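Local coordinates for protein iron transport multicopper oxidase FET3 (Saccharomyces cerevisiae, PDB 1ZPU) that oxidises ferrous to ferric iron at the yeast cell surface with four copper ions and dioxygen, feeding high-affinity iron uptake, and also oxidises cuprous ions, at residues T55-H60 with D114-L119; P34-N39 with Y102-H107; D73-L78 with H395-A400. One frame throughout, in Å; residues are numbered along the deposited sequence.

Contact 1. Residues T55-H60 with D114-L119. With CU1 (copper (I) ion), chain B; NAG (2-acetamido-2-deoxy-beta-D-glucopyranose), chain J.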
loop_
_atom_site.group_PDB
_atom_site.type_symbol
_atom_site.label_atom_id
_atom_site.label_comp_id
_atom_site.label_asym_id
_atom_site.label_seq_id
_atom_site.Cartn_x
_atom_site.Cartn_y
_atom_site.Cartn_z
ATOM N N THR A 55 4.341 -8.056 20.548
ATOM C CA THR A 55 3.455 -7.662 19.454
ATOM C C THR A 55 2.911 -8.878 18.701
ATOM O O THR A 55 3.502 -9.961 18.751
ATOM C CB THR A 55 4.201 -6.790 18.436
ATOM O OG1 THR A 55 5.437 -6.334 19.002
ATOM C CG2 THR A 55 3.340 -5.601 18.011
ATOM N N ASN A 56 1.793 -8.693 18.001
ATOM C CA ASN A 56 1.386 -9.631 16.953
ATOM C C ASN A 56 2.133 -9.315 15.634
ATOM O O ASN A 56 2.816 -8.289 15.553
ATOM C CB ASN A 56 -0.134 -9.596 16.775
ATOM C CG ASN A 56 -0.894 -10.146 17.999
ATOM O OD1 ASN A 56 -0.400 -11.030 18.701
ATOM N ND2 ASN A 56 -2.116 -9.635 18.233
ATOM N N THR A 57 2.039 -10.195 14.634
ATOM C CA THR A 57 2.560 -9.895 13.285
ATOM C C THR A 57 1.653 -10.405 12.177
ATOM O O THR A 57 0.720 -11.162 12.421
ATOM C CB THR A 57 3.973 -10.490 12.996
ATOM O OG1 THR A 57 4.610 -10.911 14.208
ATOM C CG2 THR A 57 4.836 -9.482 12.266
ATOM N N SER A 58 1.952 -9.977 10.953
ATOM C CA SER A 58 1.320 -10.512 9.762
ATOM C C SER A 58 2.207 -10.097 8.625
ATOM O O SER A 58 3.109 -9.285 8.828
ATOM C CB SER A 58 -0.057 -9.909 9.575
ATOM O OG SER A 58 0.014 -8.506 9.698
ATOM N N MET A 59 1.965 -10.649 7.437
ATOM C CA MET A 59 2.692 -10.239 6.239
ATOM C C MET A 59 1.742 -10.226 5.081
ATOM O O MET A 59 1.036 -11.205 4.843
ATOM C CB MET A 59 3.843 -11.197 5.939
ATOM C CG MET A 59 4.768 -10.743 4.815
ATOM S SD MET A 59 6.457 -11.358 5.031
ATOM C CE MET A 59 6.148 -13.110 4.960
ATOM N N HIS A 60 1.730 -9.104 4.369
ATOM C CA HIS A 60 0.876 -8.918 3.216
ATOM C C HIS A 60 1.748 -8.733 1.992
ATOM O O HIS A 60 2.748 -8.036 2.051
ATOM C CB HIS A 60 0.010 -7.684 3.421
ATOM C CG HIS A 60 -0.650 -7.190 2.168
ATOM N ND1 HIS A 60 -1.394 -8.006 1.346
ATOM C CD2 HIS A 60 -0.701 -5.959 1.615
ATOM C CE1 HIS A 60 -1.855 -7.306 0.330
ATOM N NE2 HIS A 60 -1.455 -6.059 0.473
ATOM N N ASP A 114 8.759 0.237 10.913
ATOM C CA ASP A 114 9.886 -0.129 11.744
ATOM C C ASP A 114 10.776 -1.183 11.087
ATOM O O ASP A 114 11.588 -1.825 11.764
ATOM C CB ASP A 114 9.408 -0.550 13.141
ATOM C CG ASP A 114 8.901 0.644 13.982
ATOM O OD1 ASP A 114 9.221 1.816 13.650
ATOM O OD2 ASP A 114 8.186 0.413 14.986
ATOM N N GLY A 115 10.619 -1.367 9.774
ATOM C CA GLY A 115 11.604 -2.109 8.980
ATOM C C GLY A 115 11.141 -3.377 8.282
ATOM O O GLY A 115 11.856 -3.892 7.408
ATOM N N MET A 116 9.960 -3.882 8.650
ATOM C CA MET A 116 9.471 -5.176 8.132
ATOM C C MET A 116 8.823 -5.025 6.754
ATOM O O MET A 116 7.585 -4.978 6.625
ATOM C CB MET A 116 8.524 -5.836 9.131
ATOM C CG MET A 116 8.098 -7.220 8.790
ATOM S SD MET A 116 7.214 -7.964 10.206
ATOM C CE MET A 116 6.429 -9.345 9.406
ATOM N N LYS A 117 9.666 -4.970 5.729
ATOM C CA LYS A 117 9.222 -4.689 4.371
ATOM C C LYS A 117 10.365 -4.993 3.398
ATOM O O LYS A 117 11.538 -4.901 3.754
ATOM C CB LYS A 117 8.777 -3.233 4.238
ATOM C CG LYS A 117 9.884 -2.225 4.560
ATOM C CD LYS A 117 9.332 -0.859 4.968
ATOM C CE LYS A 117 10.312 0.287 4.662
ATOM N NZ LYS A 117 9.948 1.525 5.429
ATOM N N GLY A 118 10.007 -5.357 2.170
ATOM C CA GLY A 118 10.947 -5.852 1.182
ATOM C C GLY A 118 10.276 -5.935 -0.172
ATOM O O GLY A 118 9.051 -5.895 -0.264
ATOM N N LEU A 119 11.079 -6.051 -1.224
ATOM C CA LEU A 119 10.565 -6.111 -2.581
ATOM C C LEU A 119 10.204 -7.522 -3.034
ATOM O O LEU A 119 10.809 -8.502 -2.621
ATOM C CB LEU A 119 11.572 -5.493 -3.549
ATOM C CG LEU A 119 11.955 -4.022 -3.361
ATOM C CD1 LEU A 119 12.753 -3.557 -4.538
ATOM C CD2 LEU A 119 10.750 -3.132 -3.207
HETATM CU CU CU1 B . -2.199 -4.766 -0.971
HETATM C C1 NAG J . -2.332 -9.302 19.621
HETATM C C2 NAG J . -2.701 -7.974 20.314
HETATM C C3 NAG J . -3.767 -8.148 21.410
HETATM C C4 NAG J . -4.919 -9.063 20.984
HETATM C C5 NAG J . -4.457 -10.326 20.257
HETATM C C6 NAG J . -5.100 -10.456 18.865
HETATM C C7 NAG J . -1.221 -6.039 20.281
HETATM C C8 NAG J . -1.688 -4.780 20.964
HETATM N N2 NAG J . -1.555 -7.223 20.832
HETATM O O3 NAG J . -4.314 -6.882 21.732
HETATM O O4 NAG J . -5.635 -9.442 22.131
HETATM O O5 NAG J . -3.027 -10.381 20.225
HETATM O O6 NAG J . -6.508 -10.562 18.953
HETATM O O7 NAG J . -0.566 -5.942 19.223
#

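Contact 2. Residues P34-N39 with Y102-H107. With CU1 (copper (I) ion), chain C; CU1 (copper (I) ion), chain D; NAG (2-acetamido-2-deoxy-beta-D-glucopyranose), chain G.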
loop_
_atom_site.group_PDB
_atom_site.type_symbol
_atom_site.label_atom_id
_atom_site.label_comp_id
_atom_site.label_asym_id
_atom_site.label_seq_id
_atom_site.Cartn_x
_atom_site.Cartn_y
_atom_site.Cartn_z
ATOM N N PRO A 34 14.925 -9.355 3.186
ATOM C CA PRO A 34 15.332 -9.794 1.847
ATOM C C PRO A 34 14.366 -9.359 0.751
ATOM O O PRO A 34 13.230 -8.992 1.042
ATOM C CB PRO A 34 15.283 -11.314 1.962
ATOM C CG PRO A 34 14.264 -11.570 3.017
ATOM C CD PRO A 34 14.458 -10.485 4.011
ATOM N N ASP A 35 14.809 -9.414 -0.499
ATOM C CA ASP A 35 13.891 -9.268 -1.621
ATOM C C ASP A 35 13.646 -10.613 -2.278
ATOM O O ASP A 35 14.571 -11.416 -2.424
ATOM C CB ASP A 35 14.424 -8.280 -2.652
ATOM C CG ASP A 35 14.829 -6.944 -2.033
ATOM O OD1 ASP A 35 14.016 -6.320 -1.282
ATOM O OD2 ASP A 35 15.984 -6.523 -2.312
ATOM N N ILE A 36 12.399 -10.857 -2.675
ATOM C CA ILE A 36 12.040 -12.091 -3.381
ATOM C C ILE A 36 11.960 -11.844 -4.883
ATOM O O ILE A 36 11.365 -10.862 -5.325
ATOM C CB ILE A 36 10.688 -12.647 -2.899
ATOM C CG1 ILE A 36 10.729 -12.949 -1.402
ATOM C CG2 ILE A 36 10.351 -13.915 -3.648
ATOM C CD1 ILE A 36 9.347 -13.070 -0.771
ATOM N N THR A 37 12.558 -12.742 -5.659
ATOM C CA THR A 37 12.418 -12.704 -7.107
ATOM C C THR A 37 11.981 -14.083 -7.592
ATOM O O THR A 37 12.674 -15.078 -7.366
ATOM C CB THR A 37 13.724 -12.230 -7.783
ATOM O OG1 THR A 37 14.105 -10.961 -7.238
ATOM C CG2 THR A 37 13.544 -12.067 -9.276
ATOM N N VAL A 38 10.811 -14.140 -8.225
ATOM C CA VAL A 38 10.290 -15.407 -8.748
ATOM C C VAL A 38 9.863 -15.268 -10.214
ATOM O O VAL A 38 9.832 -14.151 -10.755
ATOM C CB VAL A 38 9.121 -15.964 -7.890
ATOM C CG1 VAL A 38 9.545 -16.107 -6.444
ATOM C CG2 VAL A 38 7.898 -15.069 -7.991
ATOM N N ASN A 39 9.546 -16.398 -10.844
ATOM C CA ASN A 39 9.014 -16.416 -12.193
ATOM C C ASN A 39 7.500 -16.582 -12.202
ATOM O O ASN A 39 6.929 -17.170 -11.281
ATOM C CB ASN A 39 9.644 -17.555 -12.982
ATOM C CG ASN A 39 10.957 -17.164 -13.620
ATOM O OD1 ASN A 39 10.995 -16.377 -14.570
ATOM N ND2 ASN A 39 12.047 -17.723 -13.112
ATOM N N TYR A 102 6.439 -5.744 -7.237
ATOM C CA TYR A 102 5.590 -5.718 -6.046
ATOM C C TYR A 102 6.450 -5.607 -4.804
ATOM O O TYR A 102 7.667 -5.541 -4.889
ATOM C CB TYR A 102 4.681 -6.960 -5.990
ATOM C CG TYR A 102 3.856 -7.118 -7.238
ATOM C CD1 TYR A 102 4.409 -7.664 -8.391
ATOM C CD2 TYR A 102 2.547 -6.686 -7.278
ATOM C CE1 TYR A 102 3.685 -7.784 -9.534
ATOM C CE2 TYR A 102 1.801 -6.804 -8.427
ATOM C CZ TYR A 102 2.380 -7.348 -9.554
ATOM O OH TYR A 102 1.652 -7.469 -10.710
ATOM N N TRP A 103 5.807 -5.563 -3.648
ATOM C CA TRP A 103 6.512 -5.622 -2.380
ATOM C C TRP A 103 5.676 -6.299 -1.302
ATOM O O TRP A 103 4.466 -6.515 -1.454
ATOM C CB TRP A 103 6.967 -4.235 -1.916
ATOM C CG TRP A 103 5.876 -3.214 -1.660
ATOM C CD1 TRP A 103 4.959 -2.767 -2.555
ATOM C CD2 TRP A 103 5.647 -2.473 -0.452
ATOM N NE1 TRP A 103 4.150 -1.829 -1.978
ATOM C CE2 TRP A 103 4.550 -1.624 -0.687
ATOM C CE3 TRP A 103 6.255 -2.453 0.805
ATOM C CZ2 TRP A 103 4.041 -0.766 0.286
ATOM C CZ3 TRP A 103 5.755 -1.596 1.776
ATOM C CH2 TRP A 103 4.659 -0.764 1.512
ATOM N N TYR A 104 6.341 -6.652 -0.213
ATOM C CA TYR A 104 5.666 -7.234 0.911
ATOM C C TYR A 104 5.939 -6.402 2.150
ATOM O O TYR A 104 7.027 -5.856 2.317
ATOM C CB TYR A 104 6.139 -8.669 1.096
ATOM C CG TYR A 104 7.556 -8.824 1.584
ATOM C CD1 TYR A 104 7.833 -8.886 2.944
ATOM C CD2 TYR A 104 8.616 -8.946 0.686
ATOM C CE1 TYR A 104 9.126 -9.050 3.399
ATOM C CE2 TYR A 104 9.926 -9.109 1.136
ATOM C CZ TYR A 104 10.172 -9.161 2.497
ATOM O OH TYR A 104 11.458 -9.337 2.970
ATOM N N HIS A 105 4.944 -6.295 3.017
ATOM C CA HIS A 105 5.098 -5.576 4.272
ATOM C C HIS A 105 4.218 -6.186 5.341
ATOM O O HIS A 105 3.224 -6.843 5.028
ATOM C CB HIS A 105 4.754 -4.086 4.103
ATOM C CG HIS A 105 3.374 -3.820 3.578
ATOM N ND1 HIS A 105 2.258 -3.782 4.390
ATOM C CD2 HIS A 105 2.932 -3.551 2.325
ATOM C CE1 HIS A 105 1.190 -3.518 3.655
ATOM N NE2 HIS A 105 1.572 -3.372 2.399
ATOM N N SER A 106 4.587 -5.975 6.597
ATOM C CA SER A 106 3.727 -6.332 7.714
ATOM C C SER A 106 2.429 -5.566 7.588
ATOM O O SER A 106 2.427 -4.411 7.174
ATOM C CB SER A 106 4.409 -5.969 9.030
ATOM O OG SER A 106 3.511 -6.040 10.121
ATOM N N HIS A 107 1.319 -6.201 7.931
ATOM C CA HIS A 107 0.038 -5.496 7.927
ATOM C C HIS A 107 -0.524 -5.301 9.346
ATOM O O HIS A 107 -1.719 -5.042 9.507
ATOM C CB HIS A 107 -0.976 -6.210 7.026
ATOM C CG HIS A 107 -1.841 -5.274 6.240
ATOM N ND1 HIS A 107 -2.924 -4.623 6.789
ATOM C CD2 HIS A 107 -1.775 -4.870 4.949
ATOM C CE1 HIS A 107 -3.489 -3.863 5.868
ATOM N NE2 HIS A 107 -2.806 -3.988 4.745
HETATM CU CU CU1 C . 0.690 -2.475 0.761
HETATM CU CU CU1 D . -3.807 -3.289 3.049
HETATM C C1 NAG G . 18.839 -1.093 -3.841
HETATM C C2 NAG G . 20.069 -1.275 -4.736
HETATM C C3 NAG G . 19.764 -2.232 -5.882
HETATM C C4 NAG G . 19.109 -3.537 -5.418
HETATM C C5 NAG G . 17.958 -3.216 -4.487
HETATM C C6 NAG G . 17.515 -4.518 -3.855
HETATM C C7 NAG G . 21.781 0.420 -5.170
HETATM C C8 NAG G . 22.207 1.621 -5.985
HETATM N N2 NAG G . 20.517 0.003 -5.251
HETATM O O3 NAG G . 20.971 -2.543 -6.523
HETATM O O4 NAG G . 18.508 -4.242 -6.492
HETATM O O5 NAG G . 18.387 -2.372 -3.453
HETATM O O6 NAG G . 16.376 -4.326 -3.053
HETATM O O7 NAG G . 22.606 -0.141 -4.454
#

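Contact 3. Residues D73-L78 with H395-A400. With CU1 (copper (I) ion), chain B; CU1 (copper (I) ion), chain D.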
loop_
_atom_site.group_PDB
_atom_site.type_symbol
_atom_site.label_atom_id
_atom_site.label_comp_id
_atom_site.label_asym_id
_atom_site.label_seq_id
_atom_site.Cartn_x
_atom_site.Cartn_y
_atom_site.Cartn_z
ATOM N N ASP A 73 -3.636 -13.487 1.951
ATOM C CA ASP A 73 -3.478 -12.053 1.707
ATOM C C ASP A 73 -2.776 -11.321 2.843
ATOM O O ASP A 73 -2.184 -10.264 2.630
ATOM C CB ASP A 73 -4.827 -11.394 1.445
ATOM C CG ASP A 73 -4.687 -10.042 0.773
ATOM O OD1 ASP A 73 -3.841 -9.923 -0.138
ATOM O OD2 ASP A 73 -5.425 -9.111 1.155
ATOM N N GLY A 74 -2.863 -11.877 4.046
ATOM C CA GLY A 74 -2.113 -11.371 5.198
ATOM C C GLY A 74 -2.657 -10.141 5.897
ATOM O O GLY A 74 -1.898 -9.348 6.425
ATOM N N VAL A 75 -3.975 -9.982 5.914
ATOM C CA VAL A 75 -4.591 -8.885 6.643
ATOM C C VAL A 75 -5.344 -9.462 7.833
ATOM O O VAL A 75 -6.352 -10.146 7.651
ATOM C CB VAL A 75 -5.547 -8.049 5.761
ATOM C CG1 VAL A 75 -6.119 -6.909 6.565
ATOM C CG2 VAL A 75 -4.823 -7.511 4.543
ATOM N N PRO A 76 -4.826 -9.228 9.051
ATOM C CA PRO A 76 -5.511 -9.667 10.260
ATOM C C PRO A 76 -6.949 -9.144 10.352
ATOM O O PRO A 76 -7.234 -8.007 9.977
ATOM C CB PRO A 76 -4.622 -9.151 11.395
ATOM C CG PRO A 76 -3.654 -8.206 10.763
ATOM C CD PRO A 76 -3.531 -8.590 9.335
ATOM N N PHE A 77 -7.839 -10.027 10.805
ATOM C CA PHE A 77 -9.290 -9.805 10.910
ATOM C C PHE A 77 -10.047 -9.558 9.602
ATOM O O PHE A 77 -11.229 -9.228 9.609
ATOM C CB PHE A 77 -9.618 -8.792 12.011
ATOM C CG PHE A 77 -9.251 -9.280 13.371
ATOM C CD1 PHE A 77 -8.093 -8.840 13.987
ATOM C CD2 PHE A 77 -10.033 -10.230 14.010
ATOM C CE1 PHE A 77 -7.733 -9.312 15.240
ATOM C CE2 PHE A 77 -9.688 -10.714 15.266
ATOM C CZ PHE A 77 -8.534 -10.258 15.882
ATOM N N LEU A 78 -9.353 -9.747 8.485
ATOM C CA LEU A 78 -9.967 -9.842 7.165
ATOM C C LEU A 78 -9.733 -11.254 6.663
ATOM O O LEU A 78 -10.671 -11.984 6.299
ATOM C CB LEU A 78 -9.282 -8.888 6.188
ATOM C CG LEU A 78 -9.570 -7.392 6.050
ATOM C CD1 LEU A 78 -10.391 -7.120 4.804
ATOM C CD2 LEU A 78 -10.184 -6.774 7.288
ATOM N N HIS A 395 -5.521 2.218 -1.552
ATOM C CA HIS A 395 -5.085 0.999 -2.168
ATOM C C HIS A 395 -6.169 -0.068 -2.023
ATOM O O HIS A 395 -6.879 -0.118 -1.000
ATOM C CB HIS A 395 -3.746 0.566 -1.576
ATOM C CG HIS A 395 -3.428 -0.879 -1.799
ATOM N ND1 HIS A 395 -3.211 -1.409 -3.053
ATOM C CD2 HIS A 395 -3.327 -1.910 -0.929
ATOM C CE1 HIS A 395 -2.977 -2.701 -2.943
ATOM N NE2 HIS A 395 -3.041 -3.030 -1.665
ATOM N N LEU A 396 -6.296 -0.899 -3.065
ATOM C CA LEU A 396 -7.306 -1.940 -3.118
ATOM C C LEU A 396 -6.673 -3.307 -3.244
ATOM O O LEU A 396 -5.950 -3.569 -4.205
ATOM C CB LEU A 396 -8.253 -1.700 -4.294
ATOM C CG LEU A 396 -9.356 -2.732 -4.594
ATOM C CD1 LEU A 396 -10.434 -2.805 -3.495
ATOM C CD2 LEU A 396 -9.984 -2.432 -5.959
ATOM N N HIS A 397 -6.947 -4.184 -2.278
ATOM C CA HIS A 397 -6.440 -5.557 -2.315
ATOM C C HIS A 397 -7.167 -6.359 -3.393
ATOM O O HIS A 397 -8.318 -6.054 -3.722
ATOM C CB HIS A 397 -6.642 -6.238 -0.974
ATOM C CG HIS A 397 -5.715 -5.765 0.099
ATOM N ND1 HIS A 397 -4.947 -6.630 0.846
ATOM C CD2 HIS A 397 -5.444 -4.522 0.565
ATOM C CE1 HIS A 397 -4.244 -5.939 1.724
ATOM N NE2 HIS A 397 -4.525 -4.658 1.575
ATOM N N GLY A 398 -6.484 -7.361 -3.953
ATOM C CA GLY A 398 -7.103 -8.319 -4.871
ATOM C C GLY A 398 -7.342 -7.891 -6.314
ATOM O O GLY A 398 -7.724 -8.712 -7.145
ATOM N N HIS A 399 -7.132 -6.616 -6.620
ATOM C CA HIS A 399 -7.401 -6.092 -7.959
ATOM C C HIS A 399 -6.453 -4.966 -8.368
ATOM O O HIS A 399 -5.901 -4.249 -7.525
ATOM C CB HIS A 399 -8.819 -5.531 -8.050
ATOM C CG HIS A 399 -9.897 -6.507 -7.715
ATOM N ND1 HIS A 399 -10.394 -7.406 -8.629
ATOM C CD2 HIS A 399 -10.604 -6.695 -6.576
ATOM C CE1 HIS A 399 -11.350 -8.120 -8.061
ATOM N NE2 HIS A 399 -11.498 -7.707 -6.815
ATOM N N ALA A 400 -6.273 -4.820 -9.673
ATOM C CA ALA A 400 -5.801 -3.574 -10.250
ATOM C C ALA A 400 -7.031 -2.916 -10.877
ATOM O O ALA A 400 -7.674 -3.496 -11.752
ATOM C CB ALA A 400 -4.743 -3.843 -11.292
HETATM CU CU CU1 B . -2.199 -4.766 -0.971
HETATM CU CU CU1 D . -3.807 -3.289 3.049
#

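Contact 1. Residues T55-H60 with D114-L119
M116 reaches T57 and S58 inside the first cupredoxin domain, a plastocyanin-like beta sandwich, where the approach to strand 117-123 passes the loop that leads into strand 60-62. Everything that touches across this buried contact does so through the end of the methionine. Its CB points toward 55-60, yet CG still lies 5.3 Å from T57 CG2. The chain continues fully extended, with CG trans to the backbone N (chi1 -173°) and no kink further out, and this straightness carries the thioether across to the loop. SD is the first atom to arrive, 3.5 Å from T57 CG2. The terminal methyl CE goes furthest: it meets the same T57 CG2 at 3.3 Å and also lies 3.4 Å from S58 O, a van der Waals approach to the carbonyl oxygen. The two side chains cross obliquely; T9 of strand 2-14 and L48 of strand 43-49, in the domain's other sheet, also touch M116. Behind the methionine the backbone makes an inverse gamma turn centred on M116 and closed by a weak bond from K117 N to G115 O. G115 suits its place there, since a CB would run into the carbonyl of D114. S58 CB points away from 114-119, and its OG hydrogen-bonds to T108. The segment also runs from a glycosylation site to the metal centre: N56 carries an N-linked glycan, and four residues on, H60 belongs to the type 2 copper site shared with H395. There, H60 NE2 holds the copper at 2.1 Å.

Contact 2. Residues P34-N39 with Y102-H107
Y104 spans from strand 100-105 to P34 and I36, reaching over strand 117-123, which lies between strands 100-105 and 36-39 in this sheet of the first cupredoxin domain. Along 102-107, Y102 first ties its hydroxyl back to V99 and N98. W103 follows on the copper side, with its CZ2 3.8 Å from a type 3 copper and H105 CD2 lying over one face of the indole. Y104 points the other way, toward 34-39. Its CG sits between the backbone N and carbonyl carbon (chi1 70°), which sends the ring past G118 of the intervening strand, 3.4 Å from CE2 to G118 CA. At the far end Y104 OH donates to P34 O at 2.6 Å, the oxygen lying at the ring's edge and in its plane; the proline ring crosses the tyrosine at about a right angle, its CD 3.4 Å from Y104 OH. I36 adds a looser apolar touch, CD1 to Y104 CD2 at 4.4 Å. A phenylalanine in place of Y104 would probably leave the P34 carbonyl without this donor and the residue before D35 without its tie to strand 100-105. H105, S106 and H107 then form one of the His-X-His motifs of multicopper oxidases. H105 ND1 donates almost straight (172°) to S106 O, approaching from above the carbonyl plane; this and the metal bond of H105 NE2 fix the imidazole's turn, at the type 3 copper shared with H62 and H464. H107 serves the other type 3 copper, beside H397 and H462, with its NE2 2.1 Å from the metal.

Contact 3. Residues D73-L78 with H395-A400
H397 ND1 donates to D73 OD2 at 2.5 Å, a His-carboxylate hydrogen bond that joins the first and third cupredoxin domains where they enclose the trinuclear copper cluster. The bond is somewhat bent (151° at the hydrogen). It uses the syn side of the carboxylate oxygen, and the carboxylate stands nearly upright to the imidazole, the two planes 85° apart. With ND1 held in this way, the other ring nitrogen, NE2, binds a type 3 copper at 2.1 Å, so D73 acts as a second-shell residue that sets the rotation of a first-shell ligand. V75 packs against the ring: its CG2, placed beside the backbone N, comes to 3.3 Å from H397 CE1. Over one face of the H397 ring, near its centre, lies the type 2 copper, 3.4 Å above the plane, and the ring of H60 stacks on H397 as well. D73 serves this metal too, because its backbone O accepts a hydrogen bond from ND1 of H60, a type 2 ligand. One aspartate of the first domain thus orients two copper-binding histidines from different domains. H395 and H397 make up a His-X-His motif whose members part company: H397 goes to a type 3 copper, whereas H395 NE2 binds the type 2 copper at 2.1 Å.

Overall arrangement
From the N terminus the chain passes through 34-39, 55-60 and 73-78 before any contact closes. Contact 2 closes first, at 102-107, and contact 1 shortly after, at 114-119; contact 3 waits for 395-400, more than 300 residues after 73-78. Each pair crosses, since every loop opens before the previous one has shut. Contacts 1 and 2 both reach one sheet of the first cupredoxin domain and meet through probable backbone hydrogen bonds of H60 with H105 and G118 with Y104. Contact 3 ties that domain to the third. It shares the type 2 copper with contact 1 and a type 3 copper with contact 2, so segments of all three supply ligands to the trinuclear cluster.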